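Local atomic coordinates of tail spike protein gp49 (Pseudomonas phage LKA1, PDB entry 4RU4), a protein that forms the phage tailspike and, as an O-specific polysaccharide lyase, probably degrades the surface polysaccharide of Pseudomonas during virus entry. Residues 79-84 and 105-110; 26-31 and 52-57. All coordinates share one frame; numbering follows the deposited sequence.

In the fold
Both contacts lie near the N-terminal end of the chain, with centres about 12 Å apart, away from the calcium site, and each is partly buried. Interaction 1 joins two successive corners of the parallel beta-helix; interaction 2 ties a loop to the start of helix 55-65, which packs against the first strands. They meet directly: Glu54 N and Asn80 OD1 are 2.9 Å apart, and Trp57 NE1 lies 2.9 Å from Gly82 O, both probable hydrogen bonds. Their chemistry differs. A single direct hydrogen bond, three waters and a phenylalanine ring join 79-84 to 105-110, whereas four direct hydrogen bonds, two of them to a carboxylate, join 26-31 to 52-57.

Interaction 1: 79-84 and 105-110; sequences INRGIS and AFTGTS
This contact is a water-bridged pairing of two corners, 79-84 and 105-110, where the chain turns from one face of the beta-helix to another, and its one direct hydrogen bond runs from Thr107 N to Asn80 O (2.9 Å). That bond is nearly straight at hydrogen, 165°, but the donor stands 40° out of the Asn80 carbonyl plane. Phe106 CA also approaches Asn80 O, at 3.3 Å. Water 1 donates to Asn80 O and Ala105 O while accepting from Asn80 ND2, which also bonds Asp53 OD1; Asn80 OD1 accepts from Glu54 N. Such stacking of corners is characteristic of the right-handed parallel beta-helix of the pectin lyase-like family; strands 75-79 and 98-107, which lead into these corners, pair in parallel. With CG anti to the backbone N (chi1 -172°), the Phe106 ring reaches the neighbouring corner, Phe106 CE1 coming to 3.2 Å from Arg81 C. Ile79 O lies at the ring edge, in its plane, 3.6 Å from Phe106 CD1, and Ile79 CD1 meets Phe106 CE1 at 4.1 Å. Water 2 accepts from Gly82 N and donates to Thr107 O, atoms 3.9 Å apart and not directly bonded. Arg81 runs beside Thr107, but its NE forms a salt bridge with Asp53.

Interaction 2: 26-31 and 52-57; sequences GASHPL and SDEIDW
The end-to-end directions of 27-31 and 52-56 differ by 118°, and the backbones meet at Pro30 and Glu54, bridged by two hydrogen bonds: Ile55 N to His29 O (2.8 Å) and Leu31 N to Asp53 O (2.9 Å). The Glu54 carboxylate grips the loop with its two oxygens, OE1 accepting from His29 N at 2.9 Å through its syn lone pair and OE2 from Ser28 OG at 2.9 Å, also on the syn side but 24° out of plane. A bend at chi2 (-75°) folds the Glu54 side chain back to the loop, although its CB points away from it. Glu54 is the N-cap residue of helix 55-65, a helix packed at the N-terminal end of the beta-helix, and the first helical residue, Ile55, gives its N-H to the loop. On the apolar side, Leu31 CD2 meets Ile55 CG1 at 3.8 Å with the two side chains crossing at a slant, while Leu31 CD1 lies 3.9 Å from Asp53 CB. Ile55 CD1 also lies against the loop, 3.9 Å from His29 CB. At the far end, water 4 lies between Ala27 O and Asp56 OD2, while Asp56 OD1 accepts from Val23 N; the His29 ring is hydrogen-bonded elsewhere, to Asp25 and Glu33.

Interaction 1: 79-84 and 105-110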
ATOM      1  N   ILE B  79     -34.474  23.001  -7.674  1.00  8.26           N
ATOM      2  CA  ILE B  79     -33.901  24.297  -7.331  1.00 10.68           C
ATOM      3  C   ILE B  79     -33.475  25.065  -8.578  1.00 10.57           C
ATOM      4  O   ILE B  79     -32.993  24.485  -9.546  1.00 10.59           O
ATOM      5  CB  ILE B  79     -32.724  24.163  -6.336  1.00 12.02           C
ATOM      6  CG1 ILE B  79     -31.548  23.415  -6.985  1.00 12.41           C
ATOM      7  CG2 ILE B  79     -33.210  23.476  -5.052  1.00  8.31           C
ATOM      8  CD1 ILE B  79     -30.212  23.508  -6.231  1.00 10.99           C
ATOM      9  N   ASN B  80     -33.678  26.375  -8.571  1.00 12.48           N
ATOM     10  CA  ASN B  80     -33.313  27.159  -9.738  1.00 11.05           C
ATOM     11  C   ASN B  80     -32.153  28.089  -9.407  1.00 10.61           C
ATOM     12  O   ASN B  80     -31.746  28.897 -10.240  1.00 11.12           O
ATOM     13  CB  ASN B  80     -34.510  27.989 -10.204  1.00 11.40           C
ATOM     14  CG  ASN B  80     -34.957  28.969  -9.158  1.00 11.76           C
ATOM     15  OD1 ASN B  80     -35.434  28.573  -8.094  1.00  9.15           O
ATOM     16  ND2 ASN B  80     -34.792  30.259  -9.439  1.00 12.49           N
ATOM     17  N   ARG B  81     -31.628  27.971  -8.195  1.00 10.78           N
ATOM     18  CA  ARG B  81     -30.486  28.797  -7.766  1.00 10.98           C
ATOM     19  C   ARG B  81     -29.608  27.942  -6.901  1.00 10.61           C
ATOM     20  O   ARG B  81     -30.079  26.969  -6.310  1.00  8.12           O
ATOM     21  CB  ARG B  81     -30.942  29.977  -6.884  1.00 13.49           C
ATOM     22  CG  ARG B  81     -31.794  31.002  -7.581  1.00 21.84           C
ATOM     23  CD  ARG B  81     -32.072  32.259  -6.729  1.00 21.14           C
ATOM     24  NE  ARG B  81     -33.101  33.010  -7.419  1.00 21.64           N
ATOM     25  CZ  ARG B  81     -32.858  33.868  -8.402  1.00 24.72           C
ATOM     26  NH1 ARG B  81     -31.606  34.140  -8.759  1.00 25.82           N
ATOM     27  NH2 ARG B  81     -33.864  34.483  -9.009  1.00 27.53           N
ATOM     28  N   GLY B  82     -28.346  28.339  -6.753  1.00  8.61           N
ATOM     29  CA  GLY B  82     -27.467  27.593  -5.888  1.00  9.92           C
ATOM     30  C   GLY B  82     -27.915  27.664  -4.434  1.00  9.81           C
ATOM     31  O   GLY B  82     -28.534  28.634  -4.007  1.00 11.56           O
ATOM     32  N   ILE B  83     -27.592  26.622  -3.677  0.54  8.08           N
ATOM     33  CA  ILE B  83     -27.738  26.642  -2.229  0.54 11.08           C
ATOM     34  C   ILE B  83     -26.372  27.004  -1.634  0.54 11.58           C
ATOM     35  O   ILE B  83     -25.416  26.237  -1.751  0.54 12.14           O
ATOM     36  CB  ILE B  83     -28.184  25.263  -1.712  0.54 10.10           C
ATOM     37  CG1 ILE B  83     -29.483  24.833  -2.417  0.54 10.07           C
ATOM     38  CG2 ILE B  83     -28.294  25.274  -0.170  0.54  9.78           C
ATOM     39  CD1 ILE B  83     -29.838  23.361  -2.219  0.54  8.23           C
ATOM     40  N   SER B  84     -26.271  28.171  -1.009  1.00  9.79           N
ATOM     41  CA  SER B  84     -24.956  28.675  -0.613  1.00 13.88           C
ATOM     42  C   SER B  84     -24.841  29.123   0.843  1.00 13.18           C
ATOM     43  O   SER B  84     -25.837  29.417   1.512  1.00 13.56           O
ATOM     44  CB  SER B  84     -24.550  29.826  -1.551  1.00 16.76           C
ATOM     45  OG  SER B  84     -25.402  30.939  -1.342  1.00 18.94           O
ATOM     46  N   ALA B 105     -34.271  26.004 -15.457  1.00 13.33           N
ATOM     47  CA  ALA B 105     -34.148  27.447 -15.226  1.00 11.55           C
ATOM     48  C   ALA B 105     -32.994  27.820 -14.288  1.00 13.64           C
ATOM     49  O   ALA B 105     -32.858  28.980 -13.906  1.00 14.15           O
ATOM     50  CB  ALA B 105     -35.444  27.994 -14.665  1.00 12.08           C
ATOM     51  N   PHE B 106     -32.165  26.848 -13.913  1.00 12.92           N
ATOM     52  CA  PHE B 106     -31.097  27.111 -12.947  1.00  9.85           C
ATOM     53  C   PHE B 106     -30.152  28.203 -13.387  1.00 11.46           C
ATOM     54  O   PHE B 106     -29.720  28.244 -14.554  1.00 12.53           O
ATOM     55  CB  PHE B 106     -30.283  25.839 -12.687  1.00 14.09           C
ATOM     56  CG  PHE B 106     -29.280  25.974 -11.568  1.00 11.18           C
ATOM     57  CD1 PHE B 106     -29.659  25.751 -10.254  1.00 10.44           C
ATOM     58  CD2 PHE B 106     -27.949  26.319 -11.839  1.00 11.47           C
ATOM     59  CE1 PHE B 106     -28.718  25.855  -9.223  1.00  8.57           C
ATOM     60  CE2 PHE B 106     -27.008  26.435 -10.822  1.00  9.75           C
ATOM     61  CZ  PHE B 106     -27.395  26.201  -9.506  1.00  9.78           C
ATOM     62  N   THR B 107     -29.835  29.091 -12.446  1.00 10.64           N
ATOM     63  CA  THR B 107     -28.741  30.039 -12.617  1.00 13.85           C
ATOM     64  C   THR B 107     -27.876  30.005 -11.377  1.00 15.98           C
ATOM     65  O   THR B 107     -28.388  29.958 -10.249  1.00 16.44           O
ATOM     66  CB  THR B 107     -29.206  31.506 -12.889  1.00 18.99           C
ATOM     67  OG1 THR B 107     -30.008  31.971 -11.800  1.00 27.34           O
ATOM     68  CG2 THR B 107     -30.014  31.589 -14.172  1.00 20.96           C
ATOM     69  N   GLY B 108     -26.564  30.015 -11.585  1.00 14.92           N
ATOM     70  CA  GLY B 108     -25.633  29.927 -10.476  1.00 14.61           C
ATOM     71  C   GLY B 108     -24.363  29.184 -10.842  1.00 14.35           C
ATOM     72  O   GLY B 108     -24.315  28.439 -11.812  1.00 13.87           O
ATOM     73  N   THR B 109     -23.330  29.393 -10.042  1.00 10.91           N
ATOM     74  CA  THR B 109     -22.027  28.791 -10.285  1.00 13.68           C
ATOM     75  C   THR B 109     -21.958  27.355  -9.771  1.00 11.80           C
ATOM     76  O   THR B 109     -21.362  26.489 -10.423  1.00 12.79           O
ATOM     77  CB  THR B 109     -20.947  29.650  -9.614  1.00 16.32           C
ATOM     78  OG1 THR B 109     -20.991  30.964 -10.174  1.00 23.97           O
ATOM     79  CG2 THR B 109     -19.561  29.073  -9.864  1.00 19.04           C
ATOM     80  N   SER B 110     -22.566  27.105  -8.604  1.00  9.40           N
ATOM     81  CA  SER B 110     -22.489  25.805  -7.941  1.00  7.99           C
ATOM     82  C   SER B 110     -23.861  25.358  -7.428  1.00  9.05           C
ATOM     83  O   SER B 110     -24.708  26.185  -7.070  1.00  7.24           O
ATOM     84  CB  SER B 110     -21.520  25.868  -6.738  1.00  7.01           C
ATOM     85  OG  SER B 110     -20.279  26.426  -7.132  1.00  8.90           O
TER
HETATM   86  O   HOH W   1     -33.428  30.995 -11.728  1.00 23.78           O
HETATM   87  O   HOH W   2     -27.118  30.936  -7.482  1.00 19.41           O
HETATM   88  O   HOH W   3     -24.292  27.440  -4.432  1.00 12.45           O

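Interaction 2: 26-31 and 52-57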
ATOM      1  N   GLY B  26     -40.506  16.177  -6.909  1.00 16.65           N
ATOM      2  CA  GLY B  26     -39.938  16.049  -8.242  1.00 12.89           C
ATOM      3  C   GLY B  26     -40.506  16.983  -9.300  1.00 16.15           C
ATOM      4  O   GLY B  26     -40.004  17.039 -10.409  1.00 18.51           O
ATOM      5  N   ALA B  27     -41.565  17.712  -8.977  1.00 18.37           N
ATOM      6  CA  ALA B  27     -42.142  18.645  -9.944  1.00 18.71           C
ATOM      7  C   ALA B  27     -41.819  20.067  -9.506  1.00 15.20           C
ATOM      8  O   ALA B  27     -41.499  20.301  -8.330  1.00 13.29           O
ATOM      9  CB  ALA B  27     -43.654  18.464 -10.044  1.00 16.10           C
ATOM     10  N   SER B  28     -41.902  21.001 -10.451  1.00 18.94           N
ATOM     11  CA  SER B  28     -41.720  22.421 -10.154  1.00 21.56           C
ATOM     12  C   SER B  28     -42.875  23.007  -9.333  1.00 19.86           C
ATOM     13  O   SER B  28     -44.037  22.684  -9.541  1.00 16.91           O
ATOM     14  CB  SER B  28     -41.560  23.233 -11.441  1.00 22.78           C
ATOM     15  OG  SER B  28     -40.288  22.996 -11.999  1.00 31.58           O
ATOM     16  N   HIS B  29     -42.528  23.881  -8.397  1.00 15.85           N
ATOM     17  CA  HIS B  29     -43.522  24.604  -7.619  1.00 14.26           C
ATOM     18  C   HIS B  29     -42.951  25.989  -7.380  1.00 15.94           C
ATOM     19  O   HIS B  29     -42.255  26.217  -6.392  1.00 14.57           O
ATOM     20  CB  HIS B  29     -43.793  23.900  -6.284  1.00 14.29           C
ATOM     21  CG  HIS B  29     -44.226  22.476  -6.440  1.00 16.49           C
ATOM     22  ND1 HIS B  29     -45.478  22.133  -6.899  1.00 17.55           N
ATOM     23  CD2 HIS B  29     -43.562  21.310  -6.254  1.00 17.66           C
ATOM     24  CE1 HIS B  29     -45.579  20.815  -6.959  1.00 18.70           C
ATOM     25  NE2 HIS B  29     -44.433  20.291  -6.564  1.00 17.62           N
ATOM     26  N   PRO B  30     -43.198  26.912  -8.316  1.00 18.49           N
ATOM     27  CA  PRO B  30     -42.726  28.281  -8.083  1.00 15.78           C
ATOM     28  C   PRO B  30     -43.462  28.894  -6.877  1.00 14.68           C
ATOM     29  O   PRO B  30     -44.566  28.463  -6.517  1.00 15.56           O
ATOM     30  CB  PRO B  30     -43.087  29.003  -9.390  1.00 19.19           C
ATOM     31  CG  PRO B  30     -44.234  28.191  -9.967  1.00 22.43           C
ATOM     32  CD  PRO B  30     -43.929  26.765  -9.588  1.00 19.27           C
ATOM     33  N   LEU B  31     -42.838  29.879  -6.248  1.00 11.48           N
ATOM     34  CA  LEU B  31     -43.418  30.585  -5.114  1.00 14.29           C
ATOM     35  C   LEU B  31     -44.796  31.159  -5.461  1.00 17.58           C
ATOM     36  O   LEU B  31     -45.651  31.270  -4.595  1.00 15.37           O
ATOM     37  CB  LEU B  31     -42.488  31.714  -4.653  1.00 11.35           C
ATOM     38  CG  LEU B  31     -41.235  31.284  -3.898  1.00 11.21           C
ATOM     39  CD1 LEU B  31     -40.271  32.461  -3.807  1.00 13.40           C
ATOM     40  CD2 LEU B  31     -41.574  30.761  -2.504  1.00 11.97           C
ATOM     41  N   SER B  52     -41.040  33.470  -9.284  1.00  9.27           N
ATOM     42  CA  SER B  52     -40.795  32.301 -10.125  1.00 10.10           C
ATOM     43  C   SER B  52     -39.729  31.358  -9.531  1.00 12.11           C
ATOM     44  O   SER B  52     -39.500  30.274 -10.074  1.00 14.17           O
ATOM     45  CB  SER B  52     -40.388  32.759 -11.523  1.00  9.74           C
ATOM     46  OG  SER B  52     -39.318  33.675 -11.417  1.00 13.90           O
ATOM     47  N   ASP B  53     -39.076  31.768  -8.438  1.00 10.00           N
ATOM     48  CA  ASP B  53     -38.135  30.876  -7.722  1.00  8.64           C
ATOM     49  C   ASP B  53     -38.860  29.622  -7.223  1.00  8.69           C
ATOM     50  O   ASP B  53     -40.030  29.680  -6.845  1.00 10.87           O
ATOM     51  CB  ASP B  53     -37.529  31.558  -6.486  1.00  9.77           C
ATOM     52  CG  ASP B  53     -36.512  32.630  -6.837  1.00 15.04           C
ATOM     53  OD1 ASP B  53     -36.013  32.638  -7.983  1.00 17.85           O
ATOM     54  OD2 ASP B  53     -36.228  33.465  -5.955  1.00 14.02           O
ATOM     55  N   GLU B  54     -38.146  28.507  -7.158  1.00  8.62           N
ATOM     56  CA  GLU B  54     -38.718  27.261  -6.663  1.00  8.66           C
ATOM     57  C   GLU B  54     -38.931  27.290  -5.153  1.00 12.60           C
ATOM     58  O   GLU B  54     -38.057  27.721  -4.395  1.00  9.92           O
ATOM     59  CB  GLU B  54     -37.788  26.080  -7.017  1.00  9.68           C
ATOM     60  CG  GLU B  54     -37.695  25.787  -8.523  1.00 10.81           C
ATOM     61  CD  GLU B  54     -38.936  25.094  -9.080  1.00 13.46           C
ATOM     62  OE1 GLU B  54     -39.770  24.611  -8.285  1.00 13.90           O
ATOM     63  OE2 GLU B  54     -39.076  25.030 -10.322  1.00 15.83           O
ATOM     64  N   ILE B  55     -40.090  26.820  -4.715  1.00 10.64           N
ATOM     65  CA  ILE B  55     -40.331  26.627  -3.296  1.00 11.05           C
ATOM     66  C   ILE B  55     -39.257  25.711  -2.652  1.00  8.86           C
ATOM     67  O   ILE B  55     -38.789  25.995  -1.551  1.00  8.88           O
ATOM     68  CB  ILE B  55     -41.771  26.088  -3.065  1.00 11.93           C
ATOM     69  CG1 ILE B  55     -42.792  27.216  -3.321  1.00 12.09           C
ATOM     70  CG2 ILE B  55     -41.921  25.482  -1.653  1.00 12.40           C
ATOM     71  CD1 ILE B  55     -44.248  26.741  -3.580  1.00  9.16           C
ATOM     72  N   ASP B  56     -38.839  24.648  -3.350  1.00  8.78           N
ATOM     73  CA  ASP B  56     -37.832  23.739  -2.785  1.00  8.72           C
ATOM     74  C   ASP B  56     -36.530  24.477  -2.529  1.00  9.00           C
ATOM     75  O   ASP B  56     -35.868  24.251  -1.514  1.00  8.76           O
ATOM     76  CB  ASP B  56     -37.549  22.549  -3.710  1.00 13.05           C
ATOM     77  CG  ASP B  56     -38.715  21.557  -3.784  1.00 12.44           C
ATOM     78  OD1 ASP B  56     -39.488  21.450  -2.807  1.00  8.80           O
ATOM     79  OD2 ASP B  56     -38.848  20.892  -4.835  1.00 13.36           O
ATOM     80  N   TRP B  57     -36.156  25.358  -3.456  1.00  8.63           N
ATOM     81  CA  TRP B  57     -34.933  26.124  -3.258  1.00  8.55           C
ATOM     82  C   TRP B  57     -35.080  27.082  -2.072  1.00  8.73           C
ATOM     83  O   TRP B  57     -34.209  27.145  -1.178  1.00  8.76           O
ATOM     84  CB  TRP B  57     -34.527  26.906  -4.521  1.00  8.48           C
ATOM     85  CG  TRP B  57     -33.444  27.915  -4.145  1.00  8.45           C
ATOM     86  CD1 TRP B  57     -32.097  27.676  -4.043  1.00  8.36           C
ATOM     87  CD2 TRP B  57     -33.641  29.285  -3.765  1.00 10.13           C
ATOM     88  NE1 TRP B  57     -31.440  28.816  -3.646  1.00  9.16           N
ATOM     89  CE2 TRP B  57     -32.366  29.817  -3.460  1.00 11.07           C
ATOM     90  CE3 TRP B  57     -34.765  30.108  -3.657  1.00 12.21           C
ATOM     91  CZ2 TRP B  57     -32.195  31.120  -3.055  1.00  8.48           C
ATOM     92  CZ3 TRP B  57     -34.595  31.425  -3.259  1.00 11.41           C
ATOM     93  CH2 TRP B  57     -33.318  31.917  -2.968  1.00 12.18           C
TER
HETATM   94  O   HOH W   4     -40.765  19.282  -5.669  1.00 11.56           O